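Local coordinates for protein 1-phosphatidylinositol 4,5-bisphosphate phosphodiesterase (Drosophila melanogaster, PDB 6IRB) that is a phosphoinositide phospholipase C-beta family protein, modelled as a very long, almost wholly helical antiparallel hairpin, at residues 73-76 / 77-81; 93-96 / 97-100; 172-175 / 176-180; 199-202 / 203-207. The protein carries 2 engineered substitutions. One frame throughout, in Å; residues are numbered along the deposited sequence.

Overall arrangement
All four contacts are local to a helix; none closes a long loop, and they follow in series without nesting or crossing. From the N terminus, helix 18-150 carries contact 1 first and then contact 2, their centres about 29 Å apart. After a short connection the chain reverses into helix 157-210, which carries contact 3 near the bend and contact 4 further on, with about 41 Å between centres. Contacts 3 and 4 also touch helix 18-150 and so tie the two arms together. The return brings contact 4 back to within about 24 Å of contact 2, centre to centre, while the centres of contacts 1 and 3 are about 91 Å apart.

Contact 1 of 4, residues 73-76 / 77-81; sequences NSIN and DQTKQ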
loop_
_atom_site.group_PDB
_atom_site.type_symbol
_atom_site.label_atom_id
_atom_site.label_comp_id
_atom_site.label_asym_id
_atom_site.label_seq_id
_atom_site.Cartn_x
_atom_site.Cartn_y
_atom_site.Cartn_z
ATOM N N ASN A 73 -8.278 16.978 -22.938
ATOM C CA ASN A 73 -8.176 17.873 -21.790
ATOM C C ASN A 73 -8.821 17.255 -20.560
ATOM O O ASN A 73 -8.385 17.516 -19.432
ATOM C CB ASN A 73 -8.822 19.225 -22.092
ATOM C CG ASN A 73 -8.471 20.279 -21.058
ATOM O OD1 ASN A 73 -7.300 20.491 -20.738
ATOM N ND2 ASN A 73 -9.490 20.936 -20.516
ATOM N N SER A 74 -9.854 16.439 -20.755
ATOM C CA SER A 74 -10.522 15.806 -19.625
ATOM C C SER A 74 -9.814 14.517 -19.222
ATOM O O SER A 74 -9.423 14.364 -18.062
ATOM C CB SER A 74 -11.981 15.518 -19.969
ATOM O OG SER A 74 -12.057 14.350 -20.760
ATOM N N ILE A 75 -9.690 13.565 -20.156
ATOM C CA ILE A 75 -8.960 12.326 -19.875
ATOM C C ILE A 75 -7.592 12.611 -19.249
ATOM O O ILE A 75 -7.200 11.962 -18.273
ATOM C CB ILE A 75 -8.877 11.426 -21.123
ATOM C CG1 ILE A 75 -8.745 9.963 -20.678
ATOM C CG2 ILE A 75 -7.741 11.816 -22.055
ATOM C CD1 ILE A 75 -9.982 9.391 -19.997
ATOM N N ASN A 76 -6.835 13.570 -19.804
ATOM C CA ASN A 76 -5.522 13.872 -19.232
ATOM C C ASN A 76 -5.666 14.337 -17.791
ATOM O O ASN A 76 -4.818 14.040 -16.941
ATOM C CB ASN A 76 -4.781 14.928 -20.059
ATOM C CG ASN A 76 -4.366 14.419 -21.430
ATOM O OD1 ASN A 76 -4.338 13.214 -21.675
ATOM N ND2 ASN A 76 -4.029 15.340 -22.326
ATOM N N ASP A 77 -6.735 15.079 -17.502
ATOM C CA ASP A 77 -7.046 15.441 -16.126
ATOM C C ASP A 77 -7.483 14.207 -15.339
ATOM O O ASP A 77 -6.986 13.948 -14.235
ATOM C CB ASP A 77 -8.141 16.512 -16.113
ATOM C CG ASP A 77 -7.613 17.902 -16.429
ATOM O OD1 ASP A 77 -6.376 18.073 -16.492
ATOM O OD2 ASP A 77 -8.438 18.820 -16.635
ATOM N N GLN A 78 -8.416 13.435 -15.911
ATOM C CA GLN A 78 -8.864 12.168 -15.333
ATOM C C GLN A 78 -7.743 11.165 -15.077
ATOM O O GLN A 78 -7.825 10.391 -14.114
ATOM C CB GLN A 78 -9.891 11.521 -16.262
ATOM C CG GLN A 78 -11.256 12.174 -16.266
ATOM C CD GLN A 78 -12.332 11.225 -16.763
ATOM O OE1 GLN A 78 -12.034 10.120 -17.226
ATOM N NE2 GLN A 78 -13.589 11.636 -16.642
ATOM N N THR A 79 -6.682 11.163 -15.887
ATOM C CA THR A 79 -5.621 10.192 -15.632
ATOM C C THR A 79 -4.743 10.593 -14.459
ATOM O O THR A 79 -4.484 9.776 -13.570
ATOM C CB THR A 79 -4.757 9.984 -16.874
ATOM O OG1 THR A 79 -4.200 11.237 -17.285
ATOM C CG2 THR A 79 -5.583 9.360 -18.001
ATOM N N LYS A 80 -4.247 11.830 -14.445
ATOM C CA LYS A 80 -3.539 12.297 -13.259
ATOM C C LYS A 80 -4.362 12.080 -12.003
ATOM O O LYS A 80 -3.842 11.582 -11.000
ATOM C CB LYS A 80 -3.081 13.740 -13.422
ATOM C CG LYS A 80 -1.723 13.749 -14.120
ATOM C CD LYS A 80 -0.983 12.423 -13.800
ATOM C CE LYS A 80 0.405 12.309 -14.413
ATOM N NZ LYS A 80 1.336 11.599 -13.488
ATOM N N GLN A 81 -5.617 12.536 -12.004
ATOM C CA GLN A 81 -6.504 12.293 -10.871
ATOM C C GLN A 81 -6.287 10.881 -10.332
ATOM O O GLN A 81 -6.159 10.671 -9.119
ATOM C CB GLN A 81 -7.949 12.538 -11.297
ATOM C CG GLN A 81 -8.238 14.031 -11.402
ATOM C CD GLN A 81 -9.619 14.351 -11.931
ATOM O OE1 GLN A 81 -10.296 13.494 -12.500
ATOM N NE2 GLN A 81 -10.034 15.603 -11.767
#
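The hydroxyl of Thr-79 turns back along its helix and gives a hydrogen bond from OG1 to Asn-76 O (2.9 Å). A first torsion of 58° sets OG1 between the backbone N and the carbonyl carbon, and from there it meets the Asn-76 carbonyl from above its plane, 42° out, rather than on a lone pair. The same oxygen takes a weak backbone bond from Lys-80 N, 3.4 Å from Asn-76 O. On the next flank Ile-75 and Gln-78 cross at about a right angle, and the methyl tip Ile-75 CD1 lies 3.5 Å from the amide oxygen Gln-78 OE1. Ile-75 CG1 also faces the methyl CG2 of Thr-79 at 4.2 Å, an apolar touch that a beta-branched residue readily supplies. Behind these side chains runs the i to i+4 ladder of helix 18-150, with Gln-78 N to Ser-74 O at 2.6 Å and Thr-79 N bonded to Ile-75 O. One turn earlier, Ser-74 OG bonds to Ile-71 O. Asparagine, aspartate, glutamine and lysine suit so exposed a surface; with the threonine and serine hydroxyls returned to the backbone, the chemistry implies a helix held mainly by its own main chain.

Contact 2 of 4, residues 93-96 / 97-100; sequences EWDM and LRQH
Arg-98 lays its guanidinium flat on the indole of Trp-94, with centres 4.0 Å apart and planes inclined by 24°. Arg-98 CG stands beside the backbone N and carries CD over the six-membered ring, 3.3 Å from its centroid, as a CH-pi contact; the bend at chi3 (-16°) then turns the guanidinium along the same face, where CZ is a cation-pi partner. Tryptophan offers a broad pi surface to a positive charge, and arginine has both the methylene reach and the flat cation to use it. Asp-95 runs alongside the arginine; its OD1 is 3.6 Å from Arg-98 NH2, a long salt bridge of charges alone, for the oxygen lies well out of the guanidinium plane. All this belongs to i, i+3 and i, i+4 neighbours on about two largely exposed turns of helix 18-150, whose backbone bonds include Leu-97 N to Glu-93 O at 2.7 Å. Selenomethionine Met-96, extended with CG anti to the backbone N (chi1 170°), sends that CG over one face of the His-100 ring, 4.2 Å from its centroid; its SE is oblique to the imidazole. Leu-97 CG, beside its own backbone N, lies near Glu-93 O.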
loop_
_atom_site.group_PDB
_atom_site.type_symbol
_atom_site.label_atom_id
_atom_site.label_comp_id
_atom_site.label_asym_id
_atom_site.label_seq_id
_atom_site.Cartn_x
_atom_site.Cartn_y
_atom_site.Cartn_z
ATOM N N GLU A 93 -0.649 2.332 2.465
ATOM C CA GLU A 93 0.030 1.068 2.770
ATOM C C GLU A 93 1.327 1.321 3.540
ATOM O O GLU A 93 1.555 0.739 4.608
ATOM C CB GLU A 93 0.316 0.256 1.490
ATOM C CG GLU A 93 1.700 0.499 0.831
ATOM C CD GLU A 93 2.075 -0.469 -0.271
ATOM O OE1 GLU A 93 3.210 -0.354 -0.787
ATOM O OE2 GLU A 93 1.250 -1.334 -0.624
ATOM N N TRP A 94 2.189 2.200 3.016
ATOM C CA TRP A 94 3.477 2.444 3.646
ATOM C C TRP A 94 3.290 3.031 5.027
ATOM O O TRP A 94 4.026 2.702 5.962
ATOM C CB TRP A 94 4.297 3.390 2.784
ATOM C CG TRP A 94 5.660 3.637 3.314
ATOM C CD1 TRP A 94 6.722 2.790 3.265
ATOM C CD2 TRP A 94 6.115 4.814 3.997
ATOM N NE1 TRP A 94 7.816 3.368 3.861
ATOM C CE2 TRP A 94 7.471 4.612 4.316
ATOM C CE3 TRP A 94 5.509 6.021 4.360
ATOM C CZ2 TRP A 94 8.234 5.571 4.978
ATOM C CZ3 TRP A 94 6.267 6.971 5.019
ATOM C CH2 TRP A 94 7.615 6.740 5.323
ATOM N N ASP A 95 2.283 3.886 5.173
ATOM C CA ASP A 95 2.003 4.508 6.455
ATOM C C ASP A 95 1.636 3.437 7.466
ATOM O O ASP A 95 2.196 3.364 8.568
ATOM C CB ASP A 95 0.844 5.496 6.287
ATOM C CG ASP A 95 1.292 6.943 6.239
ATOM O OD1 ASP A 95 2.498 7.196 6.012
ATOM O OD2 ASP A 95 0.418 7.824 6.408
HETATM N N MSE A 96 0.698 2.589 7.085
HETATM C CA MSE A 96 0.185 1.541 7.924
HETATM C C MSE A 96 1.250 0.499 8.211
HETATM O O MSE A 96 1.448 0.124 9.363
HETATM C CB MSE A 96 -1.035 0.936 7.256
HETATM C CG MSE A 96 -1.540 -0.307 7.882
HETATM SE SE MSE A 96 -3.411 -0.547 7.397
HETATM C CE MSE A 96 -3.612 -2.094 8.411
ATOM N N LEU A 97 1.907 -0.001 7.161
ATOM C CA LEU A 97 2.900 -1.052 7.355
ATOM C C LEU A 97 3.900 -0.669 8.436
ATOM O O LEU A 97 4.225 -1.485 9.308
ATOM C CB LEU A 97 3.623 -1.357 6.039
ATOM C CG LEU A 97 2.842 -2.155 4.995
ATOM C CD1 LEU A 97 3.760 -2.734 3.932
ATOM C CD2 LEU A 97 2.093 -3.282 5.690
ATOM N N ARG A 98 4.389 0.579 8.400
ATOM C CA ARG A 98 5.325 1.053 9.420
ATOM C C ARG A 98 4.789 0.860 10.833
ATOM O O ARG A 98 5.542 0.498 11.743
ATOM C CB ARG A 98 5.687 2.517 9.179
ATOM C CG ARG A 98 6.614 2.701 7.992
ATOM C CD ARG A 98 6.672 4.133 7.505
ATOM N NE ARG A 98 5.587 4.970 7.996
ATOM C CZ ARG A 98 5.763 6.210 8.435
ATOM N NH1 ARG A 98 6.981 6.736 8.448
ATOM N NH2 ARG A 98 4.731 6.922 8.869
ATOM N N GLN A 99 3.494 1.094 11.043
ATOM C CA GLN A 99 2.950 0.863 12.376
ATOM C C GLN A 99 2.904 -0.623 12.699
ATOM O O GLN A 99 3.322 -1.038 13.788
ATOM C CB GLN A 99 1.577 1.501 12.550
ATOM C CG GLN A 99 1.220 1.493 14.016
ATOM C CD GLN A 99 1.808 2.657 14.776
ATOM O OE1 GLN A 99 2.814 3.241 14.369
ATOM N NE2 GLN A 99 1.256 2.925 15.948
ATOM N N HIS A 100 2.376 -1.435 11.775
ATOM C CA HIS A 100 2.461 -2.885 11.919
ATOM C C HIS A 100 3.820 -3.333 12.421
ATOM O O HIS A 100 3.925 -3.997 13.457
ATOM C CB HIS A 100 2.153 -3.566 10.582
ATOM C CG HIS A 100 0.694 -3.645 10.263
ATOM N ND1 HIS A 100 -0.262 -2.942 10.967
ATOM C CD2 HIS A 100 0.022 -4.384 9.348
ATOM C CE1 HIS A 100 -1.458 -3.238 10.493
ATOM N NE2 HIS A 100 -1.313 -4.109 9.508
#

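Contact 3 of 4, residues 172-175 / 176-180; sequences VKRF and MEEKK
Selenomethionine Met-176 begins the second half of this helical stretch by lying alongside Val-172, its SE 3.5 Å from Val-172 CG1, an apolar i to i+4 pair. The stretch belongs to helix 157-210, the returning arm of an antiparallel two-helix hairpin, consistent with the coiled-coil C-terminal region of phospholipase C-beta proteins. Glu-177 follows; its N bonds to Lys-173 O at 2.9 Å, and its CG, beside the backbone N, lies against that same carbonyl, with the chain bending at chi2 beyond it. Glu-178 makes the salt bridge of this contact. With CG beside the backbone N (chi1 -84°) and an extended chain beyond it, its carboxylate meets the long Arg-174, planes about 70° apart, pairing Glu-178 OE2 with Arg-174 NE. The carboxylate has a partner on the other arm too, since OE1 accepts from Gln-138 of helix 18-150. Beside it lies the ring of Phe-175, a large apolar group suited to packing on Met-141 of that helix. Lys-179 spans the interface in turn, its chain touching Ile-131 and its NZ bonding to Asn-135 OD1. The N of Lys-179 donates to Phe-175 O (3.1 Å), which also accepts from Gln-138 NE2, and Lys-180 N reaches Met-176 O at 2.9 Å.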
loop_
_atom_site.group_PDB
_atom_site.type_symbol
_atom_site.label_atom_id
_atom_site.label_comp_id
_atom_site.label_asym_id
_atom_site.label_seq_id
_atom_site.Cartn_x
_atom_site.Cartn_y
_atom_site.Cartn_z
ATOM N N VAL A 172 23.884 -28.938 64.214
ATOM C CA VAL A 172 23.701 -27.511 63.952
ATOM C C VAL A 172 24.789 -27.007 63.010
ATOM O O VAL A 172 24.510 -26.243 62.076
ATOM C CB VAL A 172 23.645 -26.724 65.272
ATOM C CG1 VAL A 172 23.830 -25.237 65.028
ATOM C CG2 VAL A 172 22.307 -26.985 65.952
ATOM N N LYS A 173 26.045 -27.418 63.243
ATOM C CA LYS A 173 27.109 -27.145 62.274
ATOM C C LYS A 173 26.693 -27.600 60.886
ATOM O O LYS A 173 26.744 -26.830 59.921
ATOM C CB LYS A 173 28.408 -27.857 62.669
ATOM C CG LYS A 173 29.438 -27.039 63.443
ATOM C CD LYS A 173 30.759 -27.819 63.539
ATOM C CE LYS A 173 31.675 -27.324 64.652
ATOM N NZ LYS A 173 32.590 -26.263 64.150
ATOM N N ARG A 174 26.245 -28.851 60.779
ATOM C CA ARG A 174 25.852 -29.407 59.491
ATOM C C ARG A 174 24.677 -28.617 58.921
ATOM O O ARG A 174 24.644 -28.317 57.719
ATOM C CB ARG A 174 25.561 -30.904 59.649
ATOM C CG ARG A 174 24.883 -31.618 58.495
ATOM C CD ARG A 174 24.128 -32.854 59.003
ATOM N NE ARG A 174 23.282 -33.484 57.985
ATOM C CZ ARG A 174 23.650 -34.529 57.242
ATOM N NH1 ARG A 174 24.851 -35.068 57.400
ATOM N NH2 ARG A 174 22.812 -35.037 56.343
ATOM N N PHE A 175 23.692 -28.290 59.770
ATOM C CA PHE A 175 22.541 -27.509 59.325
ATOM C C PHE A 175 22.968 -26.174 58.754
ATOM O O PHE A 175 22.406 -25.703 57.763
ATOM C CB PHE A 175 21.596 -27.244 60.493
ATOM C CG PHE A 175 20.918 -28.466 61.031
ATOM C CD1 PHE A 175 21.035 -29.689 60.393
ATOM C CD2 PHE A 175 20.149 -28.389 62.181
ATOM C CE1 PHE A 175 20.395 -30.807 60.894
ATOM C CE2 PHE A 175 19.506 -29.510 62.686
ATOM C CZ PHE A 175 19.631 -30.719 62.041
HETATM N N MSE A 176 23.956 -25.552 59.367
HETATM C CA MSE A 176 24.450 -24.275 58.893
HETATM C C MSE A 176 25.249 -24.394 57.608
HETATM O O MSE A 176 25.113 -23.551 56.724
HETATM C CB MSE A 176 25.240 -23.598 59.996
HETATM C CG MSE A 176 24.298 -22.915 60.965
HETATM SE SE MSE A 176 24.969 -22.750 62.772
HETATM C CE MSE A 176 25.146 -20.808 62.876
ATOM N N GLU A 177 26.112 -25.406 57.507
ATOM C CA GLU A 177 26.848 -25.597 56.261
ATOM C C GLU A 177 25.886 -25.898 55.114
ATOM O O GLU A 177 26.009 -25.338 54.018
ATOM C CB GLU A 177 27.888 -26.704 56.416
ATOM C CG GLU A 177 28.854 -26.517 57.591
ATOM C CD GLU A 177 29.269 -25.065 57.835
ATOM O OE1 GLU A 177 30.371 -24.667 57.392
ATOM O OE2 GLU A 177 28.509 -24.328 58.504
ATOM N N GLU A 178 24.936 -26.811 55.347
ATOM C CA GLU A 178 23.867 -27.054 54.381
ATOM C C GLU A 178 23.218 -25.748 53.922
ATOM O O GLU A 178 22.991 -25.535 52.724
ATOM C CB GLU A 178 22.819 -27.995 54.980
ATOM C CG GLU A 178 23.150 -29.476 54.853
ATOM C CD GLU A 178 22.157 -30.380 55.584
ATOM O OE1 GLU A 178 21.252 -29.850 56.265
ATOM O OE2 GLU A 178 22.261 -31.624 55.453
ATOM N N LYS A 179 22.918 -24.858 54.874
ATOM C CA LYS A 179 22.292 -23.583 54.542
ATOM C C LYS A 179 23.203 -22.711 53.689
ATOM O O LYS A 179 22.749 -22.086 52.721
ATOM C CB LYS A 179 21.904 -22.851 55.822
ATOM C CG LYS A 179 20.660 -23.386 56.464
ATOM C CD LYS A 179 19.424 -22.675 55.938
ATOM C CE LYS A 179 18.169 -23.478 56.240
ATOM N NZ LYS A 179 16.966 -22.613 56.391
ATOM N N LYS A 180 24.491 -22.653 54.040
ATOM C CA LYS A 180 25.460 -21.909 53.245
ATOM C C LYS A 180 25.472 -22.392 51.803
ATOM O O LYS A 180 25.451 -21.583 50.870
ATOM C CB LYS A 180 26.849 -22.049 53.874
ATOM C CG LYS A 180 28.006 -22.034 52.880
ATOM C CD LYS A 180 29.352 -21.719 53.557
ATOM C CE LYS A 180 30.044 -22.967 54.113
ATOM N NZ LYS A 180 31.517 -22.987 53.804
#

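Contact 4 of 4, residues 199-202 / 203-207; sequences KQIE and EFSTD
Ser-205 meets the carbonyl of Ile-201 twice, once through its backbone and once through its hydroxyl. Ser-205 N donates to Ile-201 O at 2.8 Å, while Ser-205 OG, 3.2 Å from that oxygen, comes in above the carbonyl plane, 45° out. The hydroxyl gets there because it stands beside its own backbone N (chi1 -68°), turned back toward the preceding turn. Serine suits the place, being small enough to fold onto the main chain and still able to take a second bond, from Lys-109 NZ of helix 18-150. Phe-204 is turned quite differently. Its ring carbon CG is anti to the backbone N (chi1 162°), so the ring swings away from the turn before it and packs on Met-112 and Lys-109 of the other arm; Ile-201 O lies only at its edge. Ile-201 itself also leans on Met-112, and Gln-200 bonds to Gln-116, so an apolar and amide flank faces the antiparallel helix of the hairpin. The remaining flank is acidic and basic. Lys-199 NZ and Glu-202 OE1 form a long salt bridge of 3.9 Å, and Glu-203, bent at chi2, follows at the next position. Three residues after Glu-203, the hydroxyl of Thr-206 donates from OG1 to Glu-203 O (2.8 Å), approaching from the same face as Asp-207 N, while its methyl CG2 rests 3.2 Å from Glu-202 O. Such a division makes the helix two-sided, with apolar groups and hydrogen-bonding ends joining the arms and charged side chains mostly on the rest.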
loop_
_atom_site.group_PDB
_atom_site.type_symbol
_atom_site.label_atom_id
_atom_site.label_comp_id
_atom_site.label_asym_id
_atom_site.label_seq_id
_atom_site.Cartn_x
_atom_site.Cartn_y
_atom_site.Cartn_z
ATOM N N LYS A 199 21.467 -11.305 27.913
ATOM C CA LYS A 199 21.953 -11.539 26.554
ATOM C C LYS A 199 20.809 -11.638 25.545
ATOM O O LYS A 199 20.904 -11.081 24.446
ATOM C CB LYS A 199 22.878 -12.752 26.520
ATOM C CG LYS A 199 24.333 -12.278 26.719
ATOM C CD LYS A 199 25.292 -13.321 27.264
ATOM C CE LYS A 199 26.742 -12.954 26.920
ATOM N NZ LYS A 199 27.036 -11.485 27.002
ATOM N N GLN A 200 19.744 -12.375 25.873
ATOM C CA GLN A 200 18.588 -12.434 24.980
ATOM C C GLN A 200 18.152 -11.045 24.536
ATOM O O GLN A 200 17.888 -10.815 23.351
ATOM C CB GLN A 200 17.429 -13.159 25.652
ATOM C CG GLN A 200 17.654 -14.635 25.831
ATOM C CD GLN A 200 16.818 -15.222 26.953
ATOM O OE1 GLN A 200 15.777 -14.670 27.319
ATOM N NE2 GLN A 200 17.239 -16.380 27.469
ATOM N N ILE A 201 18.061 -10.109 25.488
ATOM C CA ILE A 201 17.667 -8.731 25.187
ATOM C C ILE A 201 18.631 -8.110 24.187
ATOM O O ILE A 201 18.236 -7.620 23.121
ATOM C CB ILE A 201 17.621 -7.902 26.482
ATOM C CG1 ILE A 201 16.503 -8.384 27.407
ATOM C CG2 ILE A 201 17.560 -6.404 26.183
ATOM C CD1 ILE A 201 16.820 -8.230 28.879
ATOM N N GLU A 202 19.915 -8.108 24.545
ATOM C CA GLU A 202 20.967 -7.586 23.685
ATOM C C GLU A 202 20.866 -8.158 22.282
ATOM O O GLU A 202 20.787 -7.416 21.298
ATOM C CB GLU A 202 22.311 -7.933 24.320
ATOM C CG GLU A 202 23.515 -7.881 23.416
ATOM C CD GLU A 202 24.675 -8.691 23.983
ATOM O OE1 GLU A 202 24.717 -8.917 25.217
ATOM O OE2 GLU A 202 25.538 -9.111 23.185
ATOM N N GLU A 203 20.832 -9.486 22.176
ATOM C CA GLU A 203 20.756 -10.122 20.866
ATOM C C GLU A 203 19.456 -9.779 20.155
ATOM O O GLU A 203 19.453 -9.522 18.946
ATOM C CB GLU A 203 20.922 -11.627 21.000
ATOM C CG GLU A 203 21.065 -12.289 19.665
ATOM C CD GLU A 203 22.370 -13.020 19.562
ATOM O OE1 GLU A 203 22.883 -13.446 20.622
ATOM O OE2 GLU A 203 22.897 -13.132 18.432
ATOM N N PHE A 204 18.332 -9.811 20.873
ATOM C CA PHE A 204 17.064 -9.465 20.239
ATOM C C PHE A 204 17.102 -8.049 19.684
ATOM O O PHE A 204 16.649 -7.801 18.562
ATOM C CB PHE A 204 15.891 -9.600 21.212
ATOM C CG PHE A 204 14.640 -8.866 20.760
ATOM C CD1 PHE A 204 13.724 -9.492 19.921
ATOM C CD2 PHE A 204 14.386 -7.558 21.159
ATOM C CE1 PHE A 204 12.575 -8.837 19.495
ATOM C CE2 PHE A 204 13.242 -6.897 20.729
ATOM C CZ PHE A 204 12.337 -7.538 19.902
ATOM N N SER A 205 17.622 -7.102 20.465
ATOM C CA SER A 205 17.712 -5.726 19.992
ATOM C C SER A 205 18.542 -5.640 18.710
ATOM O O SER A 205 18.064 -5.137 17.688
ATOM C CB SER A 205 18.267 -4.831 21.106
ATOM O OG SER A 205 17.336 -4.722 22.180
ATOM N N THR A 206 19.815 -6.058 18.758
ATOM C CA THR A 206 20.624 -6.098 17.535
ATOM C C THR A 206 19.880 -6.757 16.374
ATOM O O THR A 206 19.945 -6.279 15.236
ATOM C CB THR A 206 21.953 -6.818 17.771
ATOM O OG1 THR A 206 21.725 -8.224 17.937
ATOM C CG2 THR A 206 22.677 -6.243 18.985
ATOM N N ASP A 207 19.191 -7.875 16.639
ATOM C CA ASP A 207 18.533 -8.632 15.571
ATOM C C ASP A 207 17.420 -7.837 14.900
ATOM O O ASP A 207 17.221 -7.950 13.685
ATOM C CB ASP A 207 17.993 -9.953 16.113
ATOM C CG ASP A 207 19.039 -11.054 16.101
ATOM O OD1 ASP A 207 20.253 -10.741 16.073
ATOM O OD2 ASP A 207 18.641 -12.238 16.115
#